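Local coordinates for protein phosphoribosylaminoimidazole-succinocarboxamide synthase (PDB 4O7L) that catalyses the ATP-dependent joining of L-aspartate to the carboxylate of 5-amino-1-(5-phosphoribosyl)imidazole-4-carboxylate, yielding SAICAR in de novo purine biosynthesis, at residues Ile55-Leu60 with Ile186-Glu191; Ile79-Asp84 with Gly179-Gly184; Glu89-Asn94 with Asp173-Phe178. All blocks are in the same frame, centred on the assembly; numbering follows the deposited sequence. Where two conformers were deposited one is given.

Interaction 1. Residues Ile55-Leu60 with Ile186-Glu191. With ADP (adenosine-5'-diphosphate), chain B.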
loop_
_atom_site.group_PDB
_atom_site.type_symbol
_atom_site.label_atom_id
_atom_site.label_comp_id
_atom_site.label_asym_id
_atom_site.label_seq_id
_atom_site.Cartn_x
_atom_site.Cartn_y
_atom_site.Cartn_z
ATOM N N ILE A 55 -18.138 -2.145 -25.673
ATOM C CA ILE A 55 -17.432 -3.267 -26.293
ATOM C C ILE A 55 -16.726 -4.100 -25.216
ATOM O O ILE A 55 -16.834 -5.326 -25.192
ATOM C CB ILE A 55 -16.414 -2.783 -27.345
ATOM C CG1 ILE A 55 -17.128 -2.161 -28.555
ATOM C CG2 ILE A 55 -15.489 -3.914 -27.781
ATOM C CD1 ILE A 55 -16.237 -1.227 -29.359
ATOM N N PHE A 56 -16.006 -3.432 -24.319
ATOM C CA PHE A 56 -15.339 -4.143 -23.235
ATOM C C PHE A 56 -16.312 -4.858 -22.277
ATOM O O PHE A 56 -16.108 -6.026 -21.964
ATOM C CB PHE A 56 -14.381 -3.211 -22.490
ATOM C CG PHE A 56 -13.153 -2.835 -23.289
ATOM C CD1 PHE A 56 -12.400 -3.811 -23.948
ATOM C CD2 PHE A 56 -12.738 -1.505 -23.369
ATOM C CE1 PHE A 56 -11.264 -3.460 -24.675
ATOM C CE2 PHE A 56 -11.602 -1.152 -24.084
ATOM C CZ PHE A 56 -10.860 -2.127 -24.736
ATOM N N PHE A 57 -17.366 -4.181 -21.831
ATOM C CA PHE A 57 -18.362 -4.830 -20.955
ATOM C C PHE A 57 -19.009 -6.058 -21.609
ATOM O O PHE A 57 -19.173 -7.100 -20.966
ATOM C CB PHE A 57 -19.438 -3.851 -20.459
ATOM C CG PHE A 57 -18.948 -2.875 -19.419
ATOM C CD1 PHE A 57 -18.198 -3.305 -18.338
ATOM C CD2 PHE A 57 -19.263 -1.522 -19.512
ATOM C CE1 PHE A 57 -17.740 -2.403 -17.382
ATOM C CE2 PHE A 57 -18.819 -0.615 -18.554
ATOM C CZ PHE A 57 -18.051 -1.059 -17.494
ATOM N N LYS A 58 -19.340 -5.948 -22.892
ATOM C CA LYS A 58 -19.922 -7.076 -23.616
ATOM C C LYS A 58 -18.937 -8.236 -23.738
ATOM O O LYS A 58 -19.316 -9.387 -23.548
ATOM C CB LYS A 58 -20.422 -6.641 -24.991
ATOM C CG LYS A 58 -21.674 -5.782 -24.939
ATOM C CD LYS A 58 -22.069 -5.363 -26.346
ATOM C CE LYS A 58 -23.438 -4.697 -26.363
ATOM N NZ LYS A 58 -23.679 -4.020 -27.674
ATOM N N LEU A 59 -17.674 -7.939 -24.047
ATOM C CA LEU A 59 -16.668 -8.991 -24.122
ATOM C C LEU A 59 -16.598 -9.725 -22.780
ATOM O O LEU A 59 -16.692 -10.959 -22.723
ATOM C CB LEU A 59 -15.300 -8.415 -24.501
ATOM C CG LEU A 59 -14.106 -9.370 -24.397
ATOM C CD1 LEU A 59 -14.166 -10.516 -25.422
ATOM C CD2 LEU A 59 -12.818 -8.576 -24.554
ATOM N N LEU A 60 -16.478 -8.948 -21.704
ATOM C CA LEU A 60 -16.342 -9.476 -20.346
ATOM C C LEU A 60 -17.564 -10.272 -19.893
ATOM O O LEU A 60 -17.413 -11.325 -19.246
ATOM C CB LEU A 60 -16.046 -8.337 -19.358
ATOM C CG LEU A 60 -14.728 -7.571 -19.534
ATOM C CD1 LEU A 60 -14.628 -6.481 -18.485
ATOM C CD2 LEU A 60 -13.501 -8.487 -19.485
ATOM N N ILE A 186 -20.647 -9.303 -6.183
ATOM C CA ILE A 186 -19.684 -8.274 -6.570
ATOM C C ILE A 186 -19.691 -8.052 -8.088
ATOM O O ILE A 186 -19.393 -8.959 -8.880
ATOM C CB ILE A 186 -18.287 -8.573 -5.977
ATOM C CG1 ILE A 186 -18.390 -8.534 -4.440
ATOM C CG2 ILE A 186 -17.234 -7.583 -6.500
ATOM C CD1 ILE A 186 -17.265 -9.237 -3.712
ATOM N N VAL A 187 -20.051 -6.832 -8.471
ATOM C CA VAL A 187 -20.311 -6.476 -9.863
ATOM C C VAL A 187 -19.334 -5.389 -10.353
ATOM O O VAL A 187 -19.078 -4.413 -9.665
ATOM C CB VAL A 187 -21.789 -6.032 -10.026
ATOM C CG1 VAL A 187 -22.095 -5.668 -11.471
ATOM C CG2 VAL A 187 -22.729 -7.145 -9.569
ATOM N N LEU A 188 -18.774 -5.598 -11.539
ATOM C CA LEU A 188 -17.824 -4.676 -12.135
ATOM C C LEU A 188 -18.571 -3.439 -12.604
ATOM O O LEU A 188 -19.618 -3.550 -13.227
ATOM C CB LEU A 188 -17.116 -5.344 -13.313
ATOM C CG LEU A 188 -16.102 -4.513 -14.092
ATOM C CD1 LEU A 188 -14.953 -4.157 -13.180
ATOM C CD2 LEU A 188 -15.588 -5.317 -15.275
ATOM N N ALA A 189 -18.053 -2.260 -12.275
ATOM C CA ALA A 189 -18.804 -1.024 -12.509
ATOM C C ALA A 189 -18.023 0.030 -13.296
ATOM O O ALA A 189 -17.104 -0.306 -14.061
ATOM C CB ALA A 189 -19.321 -0.463 -11.187
ATOM N N ASP A 190 -18.419 1.293 -13.129
ATOM C CA ASP A 190 -17.753 2.432 -13.761
ATOM C C ASP A 190 -17.511 2.200 -15.269
ATOM O O ASP A 190 -18.409 1.719 -15.974
ATOM C CB ASP A 190 -16.449 2.753 -13.007
ATOM C CG ASP A 190 -15.916 4.128 -13.337
ATOM O OD1 ASP A 190 -14.792 4.213 -13.845
ATOM O OD2 ASP A 190 -16.626 5.128 -13.100
ATOM N N GLU A 191 -16.306 2.507 -15.758
ATOM C CA GLU A 191 -16.031 2.430 -17.194
ATOM C C GLU A 191 -14.764 1.628 -17.462
ATOM O O GLU A 191 -13.982 1.367 -16.528
ATOM C CB GLU A 191 -15.887 3.848 -17.794
ATOM C CG GLU A 191 -14.559 4.537 -17.460
ATOM C CD GLU A 191 -14.459 5.963 -17.968
ATOM O OE1 GLU A 191 -14.166 6.179 -19.164
ATOM O OE2 GLU A 191 -14.649 6.884 -17.156
HETATM P PB ADP B . -15.761 11.073 -10.307
HETATM O O1B ADP B . -15.269 10.403 -9.049
HETATM O O2B ADP B . -14.689 11.718 -11.152
HETATM O O3B ADP B . -16.997 11.904 -10.105
HETATM P PA ADP B . -16.918 9.947 -12.699
HETATM O O1A ADP B . -16.884 11.348 -13.253
HETATM O O2A ADP B . -16.223 8.881 -13.511
HETATM O O3A ADP B . -16.297 9.836 -11.206
HETATM O "O5'" ADP B . -18.480 9.574 -12.483
HETATM C "C5'" ADP B . -18.940 8.238 -12.229
HETATM C "C4'" ADP B . -19.338 8.030 -10.762
HETATM O "O4'" ADP B . -20.310 6.973 -10.622
HETATM C "C3'" ADP B . -18.166 7.589 -9.903
HETATM O "O3'" ADP B . -18.388 8.150 -8.601
HETATM C "C2'" ADP B . -18.293 6.065 -9.872
HETATM O "O2'" ADP B . -17.664 5.461 -8.745
HETATM C "C1'" ADP B . -19.797 5.885 -9.828
HETATM N N9 ADP B . -20.323 4.640 -10.439
HETATM C C8 ADP B . -19.847 3.979 -11.517
HETATM N N7 ADP B . -20.618 2.898 -11.797
HETATM C C5 ADP B . -21.630 2.872 -10.899
HETATM C C6 ADP B . -22.817 2.017 -10.604
HETATM N N6 ADP B . -23.110 0.939 -11.356
HETATM N N1 ADP B . -23.603 2.349 -9.547
HETATM C C2 ADP B . -23.361 3.423 -8.771
HETATM N N3 ADP B . -22.317 4.243 -8.985
HETATM C C4 ADP B . -21.433 4.028 -10.007
#
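Two leucines make the apolar half of this buried contact. Leu60, on helix 45-62, points at strand 186-188, and its CD1 comes to 3.5 Å from CD2 of Leu188, the two side chains crossing at about a right angle. Leu188 CD2 also lies at the rim of the Phe57 ring, 4.2 Å from CE1. With CG anti to the backbone N (chi1 178°), Leu188 sends this methyl to the helix, while the side chain also packs on Leu176 and Phe178 of strand 169-180.

The second kind of contact is aromatic edge against backbone carbonyl. The Phe57 ring arrives edge-on, its CZ 3.2 Å from Asp190 O and 3.6 Å from Ala189 O, both oxygens close to the ring plane. Such an approach sets the weakly positive ring hydrogens against carbonyl oxygens. His68 meets the same ring edge-to-face and gives Asp190 O a weak hydrogen bond from NE2.

The polar bonds are made on the far side of the loop. The backbone N of Asp190 donates to N7 of the adenine in a 3.0 Å bond, and the Asp190 carboxylate is held by salt bridges to Lys13 and Lys175. One peptide run is therefore packed on one side by Phe57 and Leu60 of the helix and bonded to the purine on the other, consistent with Phe57 bearing indirectly on the position of the nucleotide base.

Interaction 2. Residues Ile79-Asp84 with Gly179-Gly184. With ADP (adenosine-5'-diphosphate), chain B.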
loop_
_atom_site.group_PDB
_atom_site.type_symbol
_atom_site.label_atom_id
_atom_site.label_comp_id
_atom_site.label_asym_id
_atom_site.label_seq_id
_atom_site.Cartn_x
_atom_site.Cartn_y
_atom_site.Cartn_z
ATOM N N ILE A 79 -27.033 2.542 -20.113
ATOM C CA ILE A 79 -27.924 2.158 -19.016
ATOM C C ILE A 79 -27.164 1.131 -18.197
ATOM O O ILE A 79 -26.641 0.165 -18.745
ATOM C CB ILE A 79 -29.250 1.517 -19.495
ATOM C CG1 ILE A 79 -30.004 2.444 -20.456
ATOM C CG2 ILE A 79 -30.129 1.171 -18.298
ATOM C CD1 ILE A 79 -31.110 1.754 -21.245
ATOM N N VAL A 80 -27.092 1.353 -16.893
ATOM C CA VAL A 80 -26.338 0.476 -16.013
ATOM C C VAL A 80 -27.107 0.188 -14.724
ATOM O O VAL A 80 -27.923 0.996 -14.269
ATOM C CB VAL A 80 -24.929 1.046 -15.676
ATOM C CG1 VAL A 80 -24.039 1.076 -16.920
ATOM C CG2 VAL A 80 -25.024 2.431 -15.036
ATOM N N GLU A 81 -26.828 -0.970 -14.148
ATOM C CA GLU A 81 -27.358 -1.333 -12.852
ATOM C C GLU A 81 -26.800 -0.454 -11.736
ATOM O O GLU A 81 -25.585 -0.235 -11.649
ATOM C CB GLU A 81 -27.001 -2.783 -12.575
ATOM C CG GLU A 81 -27.682 -3.365 -11.363
ATOM C CD GLU A 81 -27.228 -4.781 -11.101
ATOM O OE1 GLU A 81 -26.197 -5.209 -11.669
ATOM O OE2 GLU A 81 -27.904 -5.456 -10.317
ATOM N N LYS A 82 -27.691 0.034 -10.876
ATOM C CA LYS A 82 -27.300 0.796 -9.696
ATOM C C LYS A 82 -26.726 -0.138 -8.634
ATOM O O LYS A 82 -27.276 -1.200 -8.366
ATOM C CB LYS A 82 -28.485 1.587 -9.141
ATOM C CG LYS A 82 -28.107 2.637 -8.109
ATOM C CD LYS A 82 -29.345 3.148 -7.373
ATOM C CE LYS A 82 -28.949 4.083 -6.245
ATOM N NZ LYS A 82 -30.115 4.403 -5.377
ATOM N N LEU A 83 -25.588 0.243 -8.066
ATOM C CA LEU A 83 -24.912 -0.615 -7.119
ATOM C C LEU A 83 -24.511 0.167 -5.904
ATOM O O LEU A 83 -24.342 1.386 -5.951
ATOM C CB LEU A 83 -23.648 -1.220 -7.738
ATOM C CG LEU A 83 -23.741 -2.039 -9.028
ATOM C CD1 LEU A 83 -22.350 -2.230 -9.626
ATOM C CD2 LEU A 83 -24.406 -3.372 -8.774
ATOM N N ASP A 84 -24.370 -0.569 -4.816
ATOM C CA ASP A 84 -23.744 -0.073 -3.597
ATOM C C ASP A 84 -22.243 -0.182 -3.840
ATOM O O ASP A 84 -21.665 -1.265 -3.727
ATOM C CB ASP A 84 -24.129 -0.958 -2.407
ATOM C CG ASP A 84 -25.414 -0.520 -1.725
ATOM O OD1 ASP A 84 -25.770 -1.154 -0.712
ATOM O OD2 ASP A 84 -26.058 0.449 -2.178
ATOM N N GLY A 179 -19.050 -2.685 -7.222
ATOM C CA GLY A 179 -20.097 -2.476 -6.250
ATOM C C GLY A 179 -20.869 -3.759 -6.010
ATOM O O GLY A 179 -20.688 -4.745 -6.728
ATOM N N LYS A 180 -21.752 -3.734 -5.016
ATOM C CA LYS A 180 -22.586 -4.888 -4.706
ATOM C C LYS A 180 -23.993 -4.686 -5.217
ATOM O O LYS A 180 -24.523 -3.587 -5.117
ATOM C CB LYS A 180 -22.626 -5.140 -3.206
ATOM C CG LYS A 180 -21.527 -6.055 -2.731
ATOM C CD LYS A 180 -21.206 -5.776 -1.274
ATOM C CE LYS A 180 -22.058 -6.611 -0.353
ATOM N NZ LYS A 180 -21.312 -6.831 0.925
ATOM N N ASP A 181 -24.586 -5.744 -5.771
ATOM C CA ASP A 181 -25.962 -5.676 -6.257
ATOM C C ASP A 181 -26.902 -6.128 -5.150
ATOM O O ASP A 181 -26.453 -6.402 -4.040
ATOM C CB ASP A 181 -26.158 -6.468 -7.574
ATOM C CG ASP A 181 -25.992 -7.977 -7.417
ATOM O OD1 ASP A 181 -26.036 -8.512 -6.284
ATOM O OD2 ASP A 181 -25.830 -8.648 -8.461
ATOM N N LYS A 182 -28.200 -6.230 -5.438
ATOM C CA LYS A 182 -29.147 -6.572 -4.373
ATOM C C LYS A 182 -28.998 -8.012 -3.848
ATOM O O LYS A 182 -29.446 -8.314 -2.733
ATOM C CB LYS A 182 -30.588 -6.228 -4.779
ATOM C CG LYS A 182 -30.858 -4.730 -4.727
ATOM C CD LYS A 182 -32.136 -4.346 -5.465
ATOM N N ASN A 183 -28.353 -8.880 -4.633
ATOM C CA ASN A 183 -28.035 -10.251 -4.198
ATOM C C ASN A 183 -26.752 -10.374 -3.384
ATOM O O ASN A 183 -26.363 -11.487 -2.997
ATOM C CB ASN A 183 -27.933 -11.195 -5.397
ATOM C CG ASN A 183 -29.254 -11.392 -6.096
ATOM O OD1 ASN A 183 -30.311 -11.280 -5.482
ATOM N ND2 ASN A 183 -29.201 -11.673 -7.400
ATOM N N GLY A 184 -26.079 -9.246 -3.156
ATOM C CA GLY A 184 -24.796 -9.249 -2.462
ATOM C C GLY A 184 -23.640 -9.689 -3.335
ATOM O O GLY A 184 -22.555 -9.945 -2.823
HETATM P PB ADP B . -15.761 11.073 -10.307
HETATM O O1B ADP B . -15.269 10.403 -9.049
HETATM O O2B ADP B . -14.689 11.718 -11.152
HETATM O O3B ADP B . -16.997 11.904 -10.105
HETATM P PA ADP B . -16.918 9.947 -12.699
HETATM O O1A ADP B . -16.884 11.348 -13.253
HETATM O O2A ADP B . -16.223 8.881 -13.511
HETATM O O3A ADP B . -16.297 9.836 -11.206
HETATM O "O5'" ADP B . -18.480 9.574 -12.483
HETATM C "C5'" ADP B . -18.940 8.238 -12.229
HETATM C "C4'" ADP B . -19.338 8.030 -10.762
HETATM O "O4'" ADP B . -20.310 6.973 -10.622
HETATM C "C3'" ADP B . -18.166 7.589 -9.903
HETATM O "O3'" ADP B . -18.388 8.150 -8.601
HETATM C "C2'" ADP B . -18.293 6.065 -9.872
HETATM O "O2'" ADP B . -17.664 5.461 -8.745
HETATM C "C1'" ADP B . -19.797 5.885 -9.828
HETATM N N9 ADP B . -20.323 4.640 -10.439
HETATM C C8 ADP B . -19.847 3.979 -11.517
HETATM N N7 ADP B . -20.618 2.898 -11.797
HETATM C C5 ADP B . -21.630 2.872 -10.899
HETATM C C6 ADP B . -22.817 2.017 -10.604
HETATM N N6 ADP B . -23.110 0.939 -11.356
HETATM N N1 ADP B . -23.603 2.349 -9.547
HETATM C C2 ADP B . -23.361 3.423 -8.771
HETATM N N3 ADP B . -22.317 4.243 -8.985
HETATM C C4 ADP B . -21.433 4.028 -10.007
HETATM O O HOH W 1 -29.353 -5.229 -8.045
#
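Asp84 and Lys180 face each other as an antiparallel hydrogen-bonded pair, and two backbone bonds carry the contact. Asp84 N donates to Lys180 O over 3.0 Å, and Lys180 N to Asp84 O over 2.8 Å. Gly179 makes this closeness possible: its CA sits 3.2 Å from Asp84 O, and a beta carbon there would collide with Leu83 CB.

Leu83 fills the space beside the pair. Its CB and CD2 both touch Lys180 O, and CD2 comes 3.8 Å from CB of Asp181, while CD1 lies against the adenine amino nitrogen N6. Glu81 is extended; its chi1 of -170° swings CG to the side opposite the backbone N, and the chain crosses Asp181 obliquely to bring OE2 to 3.4 Å from Asp181 CB. The two carboxylates, OE2 of Glu81 and OD2 of Asp181 4.2 Å apart, would probably disfavour each other's charge, a cost that may be eased by a water that donates to Glu81 OE2 and accepts from Lys182 N.

Farther out, Asp181 OD1 accepts from the backbone N of Asp185 and, weakly, from that of Asn183, bracing the type I turn from Asp181 to Gly184. Lys180 NZ leads away to a salt bridge with Glu145, and Val187 packs on Glu81, Leu83 and Asp181.

On the nucleotide side, Glu81 O accepts from adenine N6 at 2.8 Å, and Leu83 N donates to N1 at 3.3 Å. This paired backbone recognition of the adenine edge by a connector between two sheets is characteristic of the hinge of ATP-grasp-like and kinase-like nucleotide sites.

Interaction 3. Residues Glu89-Asn94 with Asp173-Phe178. With ADP (adenosine-5'-diphosphate), chain B; PO4 (phosphate ion), chain C.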
loop_
_atom_site.group_PDB
_atom_site.type_symbol
_atom_site.label_atom_id
_atom_site.label_comp_id
_atom_site.label_asym_id
_atom_site.label_seq_id
_atom_site.Cartn_x
_atom_site.Cartn_y
_atom_site.Cartn_z
ATOM N N GLU A 89 -10.478 1.969 -5.904
ATOM C CA GLU A 89 -10.016 1.852 -7.279
ATOM C C GLU A 89 -9.064 0.674 -7.283
ATOM O O GLU A 89 -8.141 0.623 -6.480
ATOM C CB GLU A 89 -9.352 3.147 -7.742
ATOM C CG GLU A 89 -10.383 4.251 -8.006
ATOM C CD GLU A 89 -9.781 5.647 -8.032
ATOM O OE1 GLU A 89 -10.540 6.630 -8.203
ATOM O OE2 GLU A 89 -8.549 5.773 -7.868
ATOM N N VAL A 90 -9.338 -0.299 -8.148
ATOM C CA VAL A 90 -8.575 -1.539 -8.202
ATOM C C VAL A 90 -7.732 -1.492 -9.466
ATOM O O VAL A 90 -8.271 -1.514 -10.580
ATOM C CB VAL A 90 -9.491 -2.774 -8.227
ATOM C CG1 VAL A 90 -8.659 -4.058 -8.196
ATOM C CG2 VAL A 90 -10.444 -2.746 -7.040
ATOM N N VAL A 91 -6.417 -1.388 -9.281
ATOM C CA VAL A 91 -5.488 -1.200 -10.391
ATOM C C VAL A 91 -4.717 -2.510 -10.661
ATOM O O VAL A 91 -4.139 -3.094 -9.745
ATOM C CB VAL A 91 -4.528 -0.003 -10.140
ATOM C CG1 VAL A 91 -3.504 0.113 -11.270
ATOM C CG2 VAL A 91 -5.317 1.304 -10.024
ATOM N N VAL A 92 -4.775 -2.986 -11.904
ATOM C CA VAL A 92 -4.051 -4.189 -12.325
ATOM C C VAL A 92 -2.935 -3.718 -13.261
ATOM O O VAL A 92 -3.174 -2.877 -14.116
ATOM C CB VAL A 92 -4.984 -5.182 -13.062
ATOM C CG1 VAL A 92 -4.264 -6.487 -13.352
ATOM C CG2 VAL A 92 -6.230 -5.458 -12.237
ATOM N N ARG A 93 -1.723 -4.242 -13.069
ATOM C CA ARG A 93 -0.547 -3.782 -13.807
ATOM C C ARG A 93 0.242 -4.972 -14.377
ATOM O O ARG A 93 0.587 -5.904 -13.652
ATOM C CB ARG A 93 0.328 -2.897 -12.903
ATOM C CG ARG A 93 -0.483 -2.015 -11.949
ATOM C CD ARG A 93 0.350 -1.041 -11.125
ATOM N NE ARG A 93 0.728 0.106 -11.930
ATOM C CZ ARG A 93 0.368 1.365 -11.701
ATOM N NH1 ARG A 93 -0.367 1.699 -10.643
ATOM N NH2 ARG A 93 0.778 2.301 -12.539
ATOM N N ASN A 94 0.493 -4.935 -15.686
ATOM C CA ASN A 94 1.248 -5.962 -16.411
ATOM C C ASN A 94 2.639 -5.493 -16.792
ATOM O O ASN A 94 3.589 -6.283 -16.848
ATOM C CB ASN A 94 0.494 -6.353 -17.685
ATOM C CG ASN A 94 -0.877 -6.922 -17.386
ATOM O OD1 ASN A 94 -1.025 -7.807 -16.521
ATOM N ND2 ASN A 94 -1.895 -6.414 -18.080
ATOM N N ASP A 173 -1.683 -1.413 -17.982
ATOM C CA ASP A 173 -2.357 -1.410 -16.681
ATOM C C ASP A 173 -3.755 -0.839 -16.860
ATOM O O ASP A 173 -4.068 -0.306 -17.927
ATOM C CB ASP A 173 -1.569 -0.623 -15.606
ATOM C CG ASP A 173 -1.388 0.869 -15.949
ATOM O OD1 ASP A 173 -2.311 1.504 -16.469
ATOM O OD2 ASP A 173 -0.310 1.414 -15.682
ATOM N N PHE A 174 -4.593 -0.950 -15.830
ATOM C CA PHE A 174 -5.955 -0.382 -15.892
ATOM C C PHE A 174 -6.587 -0.336 -14.516
ATOM O O PHE A 174 -6.175 -1.061 -13.596
ATOM C CB PHE A 174 -6.861 -1.171 -16.856
ATOM C CG PHE A 174 -7.056 -2.613 -16.464
ATOM C CD1 PHE A 174 -8.180 -3.010 -15.740
ATOM C CD2 PHE A 174 -6.127 -3.577 -16.832
ATOM C CE1 PHE A 174 -8.361 -4.335 -15.372
ATOM C CE2 PHE A 174 -6.297 -4.911 -16.473
ATOM C CZ PHE A 174 -7.412 -5.293 -15.732
ATOM N N LYS A 175 -7.608 0.493 -14.399
ATOM C CA LYS A 175 -8.260 0.777 -13.124
ATOM C C LYS A 175 -9.697 0.264 -13.235
ATOM O O LYS A 175 -10.397 0.543 -14.221
ATOM C CB LYS A 175 -8.231 2.294 -12.875
ATOM C CG LYS A 175 -8.893 2.821 -11.583
ATOM C CD LYS A 175 -10.432 2.806 -11.602
ATOM C CE LYS A 175 -11.070 3.921 -12.455
ATOM N NZ LYS A 175 -12.207 3.382 -13.281
ATOM N N LEU A 176 -10.135 -0.499 -12.241
ATOM C CA LEU A 176 -11.532 -0.924 -12.174
ATOM C C LEU A 176 -12.208 -0.422 -10.916
ATOM O O LEU A 176 -11.538 -0.065 -9.937
ATOM C CB LEU A 176 -11.639 -2.449 -12.202
ATOM C CG LEU A 176 -11.082 -3.200 -13.411
ATOM C CD1 LEU A 176 -11.072 -4.678 -13.072
ATOM C CD2 LEU A 176 -11.866 -2.946 -14.694
ATOM N N GLU A 177 -13.542 -0.407 -10.944
ATOM C CA GLU A 177 -14.337 -0.130 -9.758
ATOM C C GLU A 177 -15.436 -1.172 -9.656
ATOM O O GLU A 177 -15.877 -1.725 -10.670
ATOM C CB GLU A 177 -14.941 1.274 -9.819
ATOM C CG GLU A 177 -13.910 2.397 -9.729
ATOM C CD GLU A 177 -14.542 3.774 -9.583
ATOM O OE1 GLU A 177 -15.745 3.890 -9.252
ATOM O OE2 GLU A 177 -13.827 4.756 -9.779
ATOM N N PHE A 178 -15.866 -1.440 -8.428
ATOM C CA PHE A 178 -16.842 -2.489 -8.148
ATOM C C PHE A 178 -17.906 -2.007 -7.192
ATOM O O PHE A 178 -17.673 -1.090 -6.404
ATOM C CB PHE A 178 -16.145 -3.682 -7.483
ATOM C CG PHE A 178 -15.194 -4.398 -8.380
ATOM C CD1 PHE A 178 -15.620 -5.492 -9.131
ATOM C CD2 PHE A 178 -13.867 -3.963 -8.501
ATOM C CE1 PHE A 178 -14.733 -6.171 -9.967
ATOM C CE2 PHE A 178 -12.984 -4.629 -9.347
ATOM C CZ PHE A 178 -13.418 -5.733 -10.074
HETATM P PB ADP B . -15.761 11.073 -10.307
HETATM O O1B ADP B . -15.269 10.403 -9.049
HETATM O O2B ADP B . -14.689 11.718 -11.152
HETATM O O3B ADP B . -16.997 11.904 -10.105
HETATM P PA ADP B . -16.918 9.947 -12.699
HETATM O O1A ADP B . -16.884 11.348 -13.253
HETATM O O2A ADP B . -16.223 8.881 -13.511
HETATM O O3A ADP B . -16.297 9.836 -11.206
HETATM O "O5'" ADP B . -18.480 9.574 -12.483
HETATM C "C5'" ADP B . -18.940 8.238 -12.229
HETATM C "C4'" ADP B . -19.338 8.030 -10.762
HETATM O "O4'" ADP B . -20.310 6.973 -10.622
HETATM C "C3'" ADP B . -18.166 7.589 -9.903
HETATM O "O3'" ADP B . -18.388 8.150 -8.601
HETATM C "C2'" ADP B . -18.293 6.065 -9.872
HETATM O "O2'" ADP B . -17.664 5.461 -8.745
HETATM C "C1'" ADP B . -19.797 5.885 -9.828
HETATM N N9 ADP B . -20.323 4.640 -10.439
HETATM C C8 ADP B . -19.847 3.979 -11.517
HETATM N N7 ADP B . -20.618 2.898 -11.797
HETATM C C5 ADP B . -21.630 2.872 -10.899
HETATM C C6 ADP B . -22.817 2.017 -10.604
HETATM N N6 ADP B . -23.110 0.939 -11.356
HETATM N N1 ADP B . -23.603 2.349 -9.547
HETATM C C2 ADP B . -23.361 3.423 -8.771
HETATM N N3 ADP B . -22.317 4.243 -8.985
HETATM C C4 ADP B . -21.433 4.028 -10.007
HETATM P P PO4 C . -1.101 5.225 -11.983
HETATM O O1 PO4 C . -1.230 4.691 -10.565
HETATM O O2 PO4 C . 0.222 4.791 -12.551
HETATM O O3 PO4 C . -2.207 4.649 -12.827
HETATM O O4 PO4 C . -1.151 6.724 -12.010
HETATM O O HOH W 2 1.619 -0.107 -14.543
#
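Arg93 and Asp173 lie side by side, pointing the same way from a non-hydrogen-bonded pair. Arg93 CB begins 4.0 Å from Asp173 CB, and CG stays against the same carbon. The chain then bends at chi3 (78°), and NE gives its hydrogen to a water that donates to Asp173 OD2. At the tip, in one of two modelled conformers, NH1 and NH2 bond O1 and O2 of a phosphate ion, probably from the crystallisation liquor, both oxygens near the guanidinium plane; NH2 lies 2.6 Å from O2. NH2 is also 3.4 Å from Asp173 OD2, a salt bridge of charges alone, that oxygen standing well out of plane. Glu118 pairs with Arg93, and Arg198 with Asp173.

These residues belong to the central antiparallel sheet, where strand 84-93 runs against strand 169-180, in register from Val90-Leu176 to Arg93-Asp173. Val90 and Leu176 exchange two hydrogen bonds, as do Val92 and Phe174.

The opposite face of the ladder is apolar. Val92 CB sits over the Phe174 ring, 4.0 Å from its centroid in a CH-pi contact, the ring brought there by its chi1 of 61°, which tucks CG between backbone N and carbonyl carbon. An alanine in place of Phe174 lacks the ring, which would probably leave Val92 without its CH-pi partner and open a gap beside Asn157 of helix 143-165. Val90 CG2 meets the edge of the Phe178 ring at 3.9 Å.

Toward the nucleotide, Glu89 CG packs on Lys175 CD, and Glu177 OE1 accepts from the ADP ribose O2' at 2.5 Å. Glu177 OE2 is salt-bridged to Lys122.

From the N terminus, the first segment met is 55-60 on helix 45-62, and interaction 1 joins it to 186-191, closing the outermost loop. Within it, 79-84 leaves the five-stranded sheet and meets 179-184 in interaction 2, and within that again 89-94 pairs with 173-178 in interaction 3. None of the three crosses another. Strand 169-180 serves both inner contacts, and strand 186-188 follows it as its sheet neighbour, joined through Val187 to Gly179 and Ala189 to Glu177. Together they tie the five-stranded sheet, the central sheet and helix 45-62 around ADP, which all three contacts touch.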